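Side-chain contacts in 2-oxoglutarate-dependent dioxygenase DAO (Oryza sativa subsp. indica, PDB 6KUN), which probably oxidises the auxin indole-3-acetic acid irreversibly to inactive 2-oxoindole-3-acetic acid, using iron(II) and 2-oxoglutarate: residues 194-199 against 226-231; 215-220 against 282-287. All blocks are in the same frame, centred on the assembly; numbering follows the deposited sequence. Where two conformers were deposited one is given.

Interaction 1 lies at the surface, where the loop after strand 191-194 meets the residues leading into strand 232-235; interaction 2 is buried, between the start of helix 217-222 and the C-terminal helix 277-287, beside the bound auxin. The chemistry follows the setting. The outer contact relies on one backbone hydrogen bond, a bridging water and a proline laid over a histidine, whereas the inner one is a single salt bridge between two buried charges. Segments 226-231 and 215-220 tie the two together: V230 N donates to V215 O, and N229 ND2 probably donates to D217 OD1, so the acid of interaction 2 is held from the loop of interaction 1.

Interaction 1 (194-199 against 226-231); sequences LDPAAG and RLHNVK
P196 lies over one face of the H228 imidazole. Start at H228 CB, which points toward segment 194-199. CG sits anti to the backbone N (chi1 178°), and this carries the ring out until its leading side, CD2 and NE2, comes under the proline. P196 CG is 3.7 Å from CD2 of H228 and equally far from NE2. It stands 4.0 Å from the H228 ring centroid and 29° off the ring normal, a CH-pi contact displaced toward that side of the imidazole. P196 is exposed and poorly ordered, so this part of the contact is probably soft. At the tip, NE2 of H228 meets a water lying in the plane of the ring, 2.9 Å away.

The same water joins the two backbones: it donates to L194 O and accepts from K231 N. Next to it the chains bond directly, L194 N to K231 O at 2.9 Å and nearly straight at 176°. One half of an antiparallel hydrogen-bonded pair is therefore made directly, while the water takes up the other half. Between the two residues the side chains touch only at their roots, L194 CB to K231 CB at 4.0 Å. Beyond that they part, L194 packing on F201 and the extended K231 chain running by T174 and A291.

On the loop side, D195 OD1 accepts from A197 N at 3.0 Å, an Asx turn that bends the chain around P196. K231 directly precedes H232, a predicted iron ligand. All this belongs to the four-stranded antiparallel sheet of the jelly-roll (double-stranded beta-helix) core, two of whose chains are bridged here by a water next to the direct L194 N to K231 O bond.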
ATOM      1  N   LEU B 194      -8.574  -2.685  23.672  1.00 29.14           N
ATOM      2  CA  LEU B 194      -9.643  -2.685  24.656  1.00 29.86           C
ATOM      3  C   LEU B 194     -10.050  -1.253  24.935  1.00 23.17           C
ATOM      4  O   LEU B 194      -9.415  -0.562  25.737  1.00 27.12           O
ATOM      5  CB  LEU B 194      -9.169  -3.362  25.935  1.00 39.65           C
ATOM      6  CG  LEU B 194     -10.276  -3.756  26.899  1.00 45.18           C
ATOM      7  CD1 LEU B 194     -11.193  -2.621  27.243  1.00 40.09           C
ATOM      8  CD2 LEU B 194     -11.074  -4.878  26.258  1.00 52.77           C
ATOM      9  N   ASP B 195     -11.124  -0.815  24.261  1.00 32.42           N
ATOM     10  CA  ASP B 195     -11.622   0.541  24.365  1.00 47.01           C
ATOM     11  C   ASP B 195     -12.251   0.713  25.745  1.00 59.51           C
ATOM     12  O   ASP B 195     -13.219   0.008  26.076  1.00 42.64           O
ATOM     13  CB  ASP B 195     -12.609   0.769  23.210  1.00 36.83           C
ATOM     14  CG  ASP B 195     -13.050   2.223  23.098  1.00 51.44           C
ATOM     15  OD1 ASP B 195     -13.311   2.829  24.156  1.00 49.06           O
ATOM     16  OD2 ASP B 195     -13.107   2.749  21.963  1.00 62.50           O
ATOM     17  N   PRO B 196     -11.705   1.581  26.603  1.00 55.46           N
ATOM     18  CA  PRO B 196     -12.322   1.766  27.927  1.00 66.70           C
ATOM     19  C   PRO B 196     -13.818   1.987  27.879  1.00 61.06           C
ATOM     20  O   PRO B 196     -14.541   1.361  28.656  1.00 64.44           O
ATOM     21  CB  PRO B 196     -11.548   2.976  28.479  1.00 89.48           C
ATOM     22  CG  PRO B 196     -10.166   2.761  27.905  1.00 93.25           C
ATOM     23  CD  PRO B 196     -10.490   2.409  26.466  1.00 82.17           C
ATOM     24  N   ALA B 197     -14.314   2.829  26.978  1.00 69.30           N
ATOM     25  CA  ALA B 197     -15.743   3.154  26.977  1.00 82.79           C
ATOM     26  C   ALA B 197     -16.650   2.007  26.576  1.00 79.90           C
ATOM     27  O   ALA B 197     -17.879   2.129  26.654  1.00 67.05           O
ATOM     28  CB  ALA B 197     -15.957   4.601  26.553  1.00 93.57           C
ATOM     29  N   ALA B 198     -16.111   0.985  25.961  1.00 93.79           N
ATOM     30  CA  ALA B 198     -16.891  -0.060  25.310  1.00 83.29           C
ATOM     31  C   ALA B 198     -16.968  -1.387  26.051  1.00 78.28           C
ATOM     32  O   ALA B 198     -18.018  -2.029  26.090  1.00 74.51           O
ATOM     33  CB  ALA B 198     -16.171  -0.235  23.982  1.00 81.05           C
ATOM     34  N   GLY B 199     -15.849  -1.789  26.642  1.00 79.84           N
ATOM     35  CA  GLY B 199     -15.803  -2.979  27.398  1.00 90.68           C
ATOM     36  C   GLY B 199     -15.489  -4.225  26.538  1.00 76.49           C
ATOM     37  O   GLY B 199     -15.394  -5.345  27.038  1.00 82.05           O
ATOM     38  N   ARG B 226      -2.767   9.728  34.389  1.00 24.49           N
ATOM     39  CA  ARG B 226      -3.577  10.503  33.464  1.00 28.66           C
ATOM     40  C   ARG B 226      -3.629   9.932  32.051  1.00 29.65           C
ATOM     41  O   ARG B 226      -4.565  10.231  31.289  1.00 25.37           O
ATOM     42  CB  ARG B 226      -3.042  11.938  33.426  1.00 31.90           C
ATOM     43  CG  ARG B 226      -3.279  12.693  34.708  1.00 33.00           C
ATOM     44  CD  ARG B 226      -2.563  14.016  34.735  1.00 41.89           C
ATOM     45  NE  ARG B 226      -2.794  14.653  36.036  1.00 48.97           N
ATOM     46  CZ  ARG B 226      -3.940  15.252  36.366  1.00 41.88           C
ATOM     47  NH1 ARG B 226      -4.930  15.298  35.489  1.00 27.84           N
ATOM     48  NH2 ARG B 226      -4.084  15.798  37.566  1.00 48.20           N
ATOM     49  N   LEU B 227      -2.681   9.136  31.659  1.00 22.29           N
ATOM     50  CA  LEU B 227      -2.689   8.525  30.318  1.00 22.85           C
ATOM     51  C   LEU B 227      -2.873   7.026  30.477  1.00 27.95           C
ATOM     52  O   LEU B 227      -2.163   6.396  31.278  1.00 28.89           O
ATOM     53  CB  LEU B 227      -1.402   8.817  29.567  1.00 23.96           C
ATOM     54  CG  LEU B 227      -0.934  10.258  29.399  1.00 35.54           C
ATOM     55  CD1 LEU B 227       0.415  10.283  28.727  1.00 34.51           C
ATOM     56  CD2 LEU B 227      -1.915  11.058  28.626  1.00 41.95           C
ATOM     57  N   HIS B 228      -3.809   6.472  29.715  1.00 24.03           N
ATOM     58  CA  HIS B 228      -4.234   5.094  29.867  1.00 26.80           C
ATOM     59  C   HIS B 228      -3.278   4.149  29.142  1.00 28.33           C
ATOM     60  O   HIS B 228      -3.063   4.288  27.934  1.00 21.40           O
ATOM     61  CB  HIS B 228      -5.638   4.910  29.281  1.00 26.99           C
ATOM     62  CG  HIS B 228      -6.147   3.502  29.360  1.00 25.10           C
ATOM     63  ND1 HIS B 228      -6.332   2.850  30.565  1.00 26.73           N
ATOM     64  CD2 HIS B 228      -6.481   2.610  28.394  1.00 28.12           C
ATOM     65  CE1 HIS B 228      -6.779   1.625  30.332  1.00 25.77           C
ATOM     66  NE2 HIS B 228      -6.897   1.459  29.025  1.00 30.62           N
ATOM     67  N   ASN B 229      -2.761   3.156  29.865  1.00 20.92           N
ATOM     68  CA  ASN B 229      -1.943   2.115  29.250  1.00 15.04           C
ATOM     69  C   ASN B 229      -2.883   1.086  28.617  1.00 19.45           C
ATOM     70  O   ASN B 229      -3.574   0.333  29.313  1.00 23.06           O
ATOM     71  CB  ASN B 229      -0.995   1.480  30.255  1.00 18.70           C
ATOM     72  CG  ASN B 229      -1.658   1.079  31.534  1.00 25.51           C
ATOM     73  OD1 ASN B 229      -2.617   1.726  32.004  1.00 25.52           O
ATOM     74  ND2 ASN B 229      -1.148   0.020  32.143  1.00 25.21           N
ATOM     75  N   VAL B 230      -2.915   1.067  27.286  1.00 19.58           N
ATOM     76  CA  VAL B 230      -3.995   0.411  26.565  1.00 21.79           C
ATOM     77  C   VAL B 230      -3.706  -1.077  26.435  1.00 24.98           C
ATOM     78  O   VAL B 230      -2.601  -1.486  26.088  1.00 20.69           O
ATOM     79  CB  VAL B 230      -4.192   1.089  25.196  1.00 22.97           C
ATOM     80  CG1 VAL B 230      -2.887   1.049  24.316  1.00 16.53           C
ATOM     81  CG2 VAL B 230      -5.341   0.446  24.464  1.00 26.02           C
ATOM     82  N   LYS B 231      -4.705  -1.904  26.734  1.00 18.05           N
ATOM     83  CA  LYS B 231      -4.598  -3.325  26.481  1.00 18.36           C
ATOM     84  C   LYS B 231      -4.888  -3.569  25.011  1.00 21.61           C
ATOM     85  O   LYS B 231      -5.832  -2.983  24.458  1.00 25.68           O
ATOM     86  CB  LYS B 231      -5.536  -4.139  27.350  1.00 20.36           C
ATOM     87  CG  LYS B 231      -5.258  -4.039  28.845  1.00 27.33           C
ATOM     88  CD  LYS B 231      -6.204  -4.981  29.603  1.00 37.69           C
ATOM     89  CE  LYS B 231      -5.912  -5.000  31.108  1.00 47.87           C
ATOM     90  NZ  LYS B 231      -6.871  -5.881  31.833  1.00 58.07           N
TER
HETATM   91  O   HOH W   1      -7.305  -1.011  27.472  1.00 25.32           O

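Interaction 2 (215-220 against 282-287); sequences VGDVGQ and RLRLST. With IAC (1H-indol-3-ylacetic acid), chain H.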
ATOM      1  N   VAL B 215      -0.205   4.024  24.232  1.00 18.35           N
ATOM      2  CA  VAL B 215       0.401   4.360  25.523  1.00 14.65           C
ATOM      3  C   VAL B 215       0.661   3.082  26.284  1.00 14.12           C
ATOM      4  O   VAL B 215      -0.208   2.214  26.360  1.00 19.99           O
ATOM      5  CB  VAL B 215      -0.533   5.289  26.347  1.00 14.44           C
ATOM      6  CG1 VAL B 215       0.096   5.599  27.707  1.00 21.55           C
ATOM      7  CG2 VAL B 215      -0.850   6.550  25.549  1.00 21.13           C
ATOM      8  N   GLY B 216       1.832   2.989  26.907  1.00 15.26           N
ATOM      9  CA  GLY B 216       2.217   1.834  27.680  1.00 13.97           C
ATOM     10  C   GLY B 216       2.259   2.116  29.179  1.00 18.46           C
ATOM     11  O   GLY B 216       1.857   3.169  29.668  1.00 16.50           O
ATOM     12  N   ASP B 217       2.752   1.125  29.915  1.00 16.56           N
ATOM     13  CA  ASP B 217       2.654   1.157  31.382  1.00 15.20           C
ATOM     14  C   ASP B 217       3.435   2.323  31.946  1.00 14.79           C
ATOM     15  O   ASP B 217       2.954   3.025  32.826  1.00 17.66           O
ATOM     16  CB  ASP B 217       3.157  -0.134  32.006  1.00 14.04           C
ATOM     17  CG  ASP B 217       2.274  -1.337  31.712  1.00 22.28           C
ATOM     18  OD1 ASP B 217       1.154  -1.202  31.191  1.00 13.75           O
ATOM     19  OD2 ASP B 217       2.771  -2.475  32.020  1.00 20.31           O
ATOM     20  N   VAL B 218       4.658   2.544  31.451  1.00 14.18           N
ATOM     21  CA  VAL B 218       5.432   3.722  31.863  1.00 16.24           C
ATOM     22  C   VAL B 218       4.716   5.030  31.545  1.00 18.55           C
ATOM     23  O   VAL B 218       4.824   6.009  32.307  1.00 24.19           O
ATOM     24  CB  VAL B 218       6.833   3.706  31.255  1.00 16.60           C
ATOM     25  CG1 VAL B 218       7.479   5.075  31.404  1.00 15.83           C
ATOM     26  CG2 VAL B 218       7.695   2.626  31.904  1.00 23.32           C
ATOM     27  N   GLY B 219       3.953   5.077  30.453  1.00 21.63           N
ATOM     28  CA  GLY B 219       3.133   6.255  30.199  1.00 16.66           C
ATOM     29  C   GLY B 219       2.129   6.520  31.321  1.00 16.00           C
ATOM     30  O   GLY B 219       1.906   7.691  31.735  1.00 17.09           O
ATOM     31  N   GLN B 220       1.461   5.444  31.786  1.00 20.10           N
ATOM     32  CA  GLN B 220       0.484   5.559  32.871  1.00 18.68           C
ATOM     33  C   GLN B 220       1.160   6.011  34.156  1.00 25.77           C
ATOM     34  O   GLN B 220       0.619   6.826  34.890  1.00 22.87           O
ATOM     35  CB  GLN B 220      -0.220   4.209  33.051  1.00 18.08           C
ATOM     36  CG  GLN B 220      -0.789   3.861  34.442  1.00 16.32           C
ATOM     37  CD  GLN B 220      -2.090   4.577  34.775  1.00 24.10           C
ATOM     38  OE1 GLN B 220      -2.713   5.245  33.923  1.00 27.68           O
ATOM     39  NE2 GLN B 220      -2.489   4.467  36.027  1.00 19.46           N
ATOM     40  N   ARG B 282      11.582  -6.752  34.862  0.57 22.71           N
ATOM     41  CA  ARG B 282      11.784  -7.953  35.660  0.57 25.66           C
ATOM     42  C   ARG B 282      10.488  -8.383  36.325  0.57 25.25           C
ATOM     43  O   ARG B 282      10.112  -9.563  36.285  0.57 22.35           O
ATOM     44  CB  ARG B 282      12.830  -7.703  36.742  0.57 29.14           C
ATOM     45  CG  ARG B 282      14.205  -7.403  36.275  0.57 27.59           C
ATOM     46  CD  ARG B 282      15.139  -7.258  37.502  0.57 27.55           C
ATOM     47  NE  ARG B 282      15.133  -8.452  38.347  0.57 24.59           N
ATOM     48  CZ  ARG B 282      16.019  -9.439  38.254  0.57 29.69           C
ATOM     49  NH1 ARG B 282      16.987  -9.386  37.351  0.57 26.94           N
ATOM     50  NH2 ARG B 282      15.953 -10.486  39.046  0.57 26.73           N
ATOM     51  N   LEU B 283       9.805  -7.424  36.970  1.00 25.68           N
ATOM     52  CA  LEU B 283       8.581  -7.727  37.701  1.00 28.06           C
ATOM     53  C   LEU B 283       7.498  -8.282  36.782  1.00 28.95           C
ATOM     54  O   LEU B 283       6.772  -9.195  37.173  1.00 24.79           O
ATOM     55  CB  LEU B 283       8.085  -6.472  38.421  1.00 32.67           C
ATOM     56  CG  LEU B 283       6.925  -6.627  39.413  1.00 32.13           C
ATOM     57  CD1 LEU B 283       7.344  -7.369  40.651  1.00 28.22           C
ATOM     58  CD2 LEU B 283       6.346  -5.242  39.763  1.00 35.43           C
ATOM     59  N   ARG B 284       7.351  -7.739  35.569  1.00 23.96           N
ATOM     60  CA  ARG B 284       6.416  -8.328  34.612  1.00 27.10           C
ATOM     61  C   ARG B 284       6.843  -9.758  34.278  1.00 26.96           C
ATOM     62  O   ARG B 284       6.023 -10.688  34.279  1.00 29.22           O
ATOM     63  CB  ARG B 284       6.329  -7.473  33.327  1.00 24.09           C
ATOM     64  CG  ARG B 284       5.503  -6.162  33.500  1.00 23.51           C
ATOM     65  CD  ARG B 284       5.548  -5.204  32.257  1.00 21.16           C
ATOM     66  NE  ARG B 284       5.254  -5.899  31.005  1.00 23.68           N
ATOM     67  CZ  ARG B 284       4.189  -5.691  30.211  1.00 21.48           C
ATOM     68  NH1 ARG B 284       3.295  -4.800  30.509  1.00 18.07           N
ATOM     69  NH2 ARG B 284       4.073  -6.397  29.095  1.00 19.14           N
ATOM     70  N   LEU B 285       8.141  -9.948  34.016  1.00 23.17           N
ATOM     71  CA  LEU B 285       8.650 -11.271  33.631  1.00 23.96           C
ATOM     72  C   LEU B 285       8.461 -12.295  34.747  1.00 25.78           C
ATOM     73  O   LEU B 285       8.063 -13.433  34.480  1.00 29.41           O
ATOM     74  CB  LEU B 285      10.122 -11.141  33.233  1.00 28.33           C
ATOM     75  CG  LEU B 285      10.871 -12.429  32.884  1.00 50.28           C
ATOM     76  CD1 LEU B 285      10.214 -13.105  31.685  1.00 62.71           C
ATOM     77  CD2 LEU B 285      12.342 -12.152  32.591  1.00 43.90           C
ATOM     78  N   SER B 286       8.647 -11.898  36.007  1.00 27.78           N
ATOM     79  CA  SER B 286       8.547 -12.894  37.075  1.00 33.05           C
ATOM     80  C   SER B 286       7.108 -13.133  37.543  1.00 41.08           C
ATOM     81  O   SER B 286       6.789 -14.251  37.943  1.00 39.85           O
ATOM     82  CB  SER B 286       9.426 -12.500  38.270  1.00 36.97           C
ATOM     83  OG  SER B 286       8.891 -11.425  39.008  1.00 43.69           O
ATOM     84  N   THR B 287       6.221 -12.116  37.495  1.00 42.32           N
ATOM     85  CA  THR B 287       4.823 -12.327  37.866  1.00 32.89           C
ATOM     86  C   THR B 287       3.969 -12.843  36.709  1.00 30.39           C
ATOM     87  O   THR B 287       2.852 -13.311  36.938  1.00 35.22           O
ATOM     88  CB  THR B 287       4.139 -11.042  38.359  1.00 30.96           C
ATOM     89  OG1 THR B 287       4.199 -10.049  37.324  1.00 34.63           O
ATOM     90  CG2 THR B 287       4.781 -10.515  39.644  1.00 34.64           C
TER
HETATM   91  C   IAC H 402       7.704  -7.167  28.870  1.00 83.88           C
HETATM   92  C1  IAC H 402       8.618  -7.761  28.066  1.00101.60           C
HETATM   93  C2  IAC H 402       8.490  -9.129  27.716  1.00100.98           C
HETATM   94  C3  IAC H 402       7.424  -9.857  28.188  1.00 99.83           C
HETATM   95  C4  IAC H 402       6.486  -9.243  28.998  1.00 88.39           C
HETATM   96  C5  IAC H 402       6.646  -7.924  29.344  1.00 65.76           C
HETATM   97  C7  IAC H 402       9.541  -6.839  27.750  1.00 96.49           C
HETATM   98  C8  IAC H 402       9.212  -5.642  28.360  1.00 90.91           C
HETATM   99  C17 IAC H 402      10.811  -6.880  26.905  1.00 91.02           C
HETATM  100  C18 IAC H 402      10.537  -6.739  25.418  1.00 90.29           C
HETATM  101  N   IAC H 402       8.065  -5.853  29.058  1.00 80.25           N
HETATM  102  O2  IAC H 402      11.257  -7.393  24.615  1.00 77.94           O
HETATM  103  O3  IAC H 402       9.631  -5.967  25.000  1.00 98.87           O
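D217 OD2 is gripped by two groups, R284 NH1 at 2.8 Å and the hydroxyl of Y280. The bond from R284 is bent, 137° at the hydrogen, and reaches OD2 from above the carboxylate plane. OD2 itself lies at the edge of the guanidinium, near its plane. Only NH1 and OD2 meet, with the two planes 52° apart, so the salt bridge is single-pronged. OD1 is bonded to both T174 OG1 and N229 ND2, and these with Y280 limit how far the carboxylate can turn.

R284 arrives extended from its helix and then bends at chi3 (50°), laying the guanidinium edge against the indole of the bound auxin. NE and NH2 of R284 flank one benzo-ring carbon, IAC C5; the modelled approach of about 3.0 Å is unusually short and its exact value doubtful. NH2 also donates to T174 O. A leucine here would remove the positive partner and is likely to leave the buried D217 charge uncompensated and T174 O short of a donor.

The pairing of opposite charges probably lowers the cost of burying both; D217 would then act from the second shell, consistent with its positioning R284, an arginine of the auxin pocket.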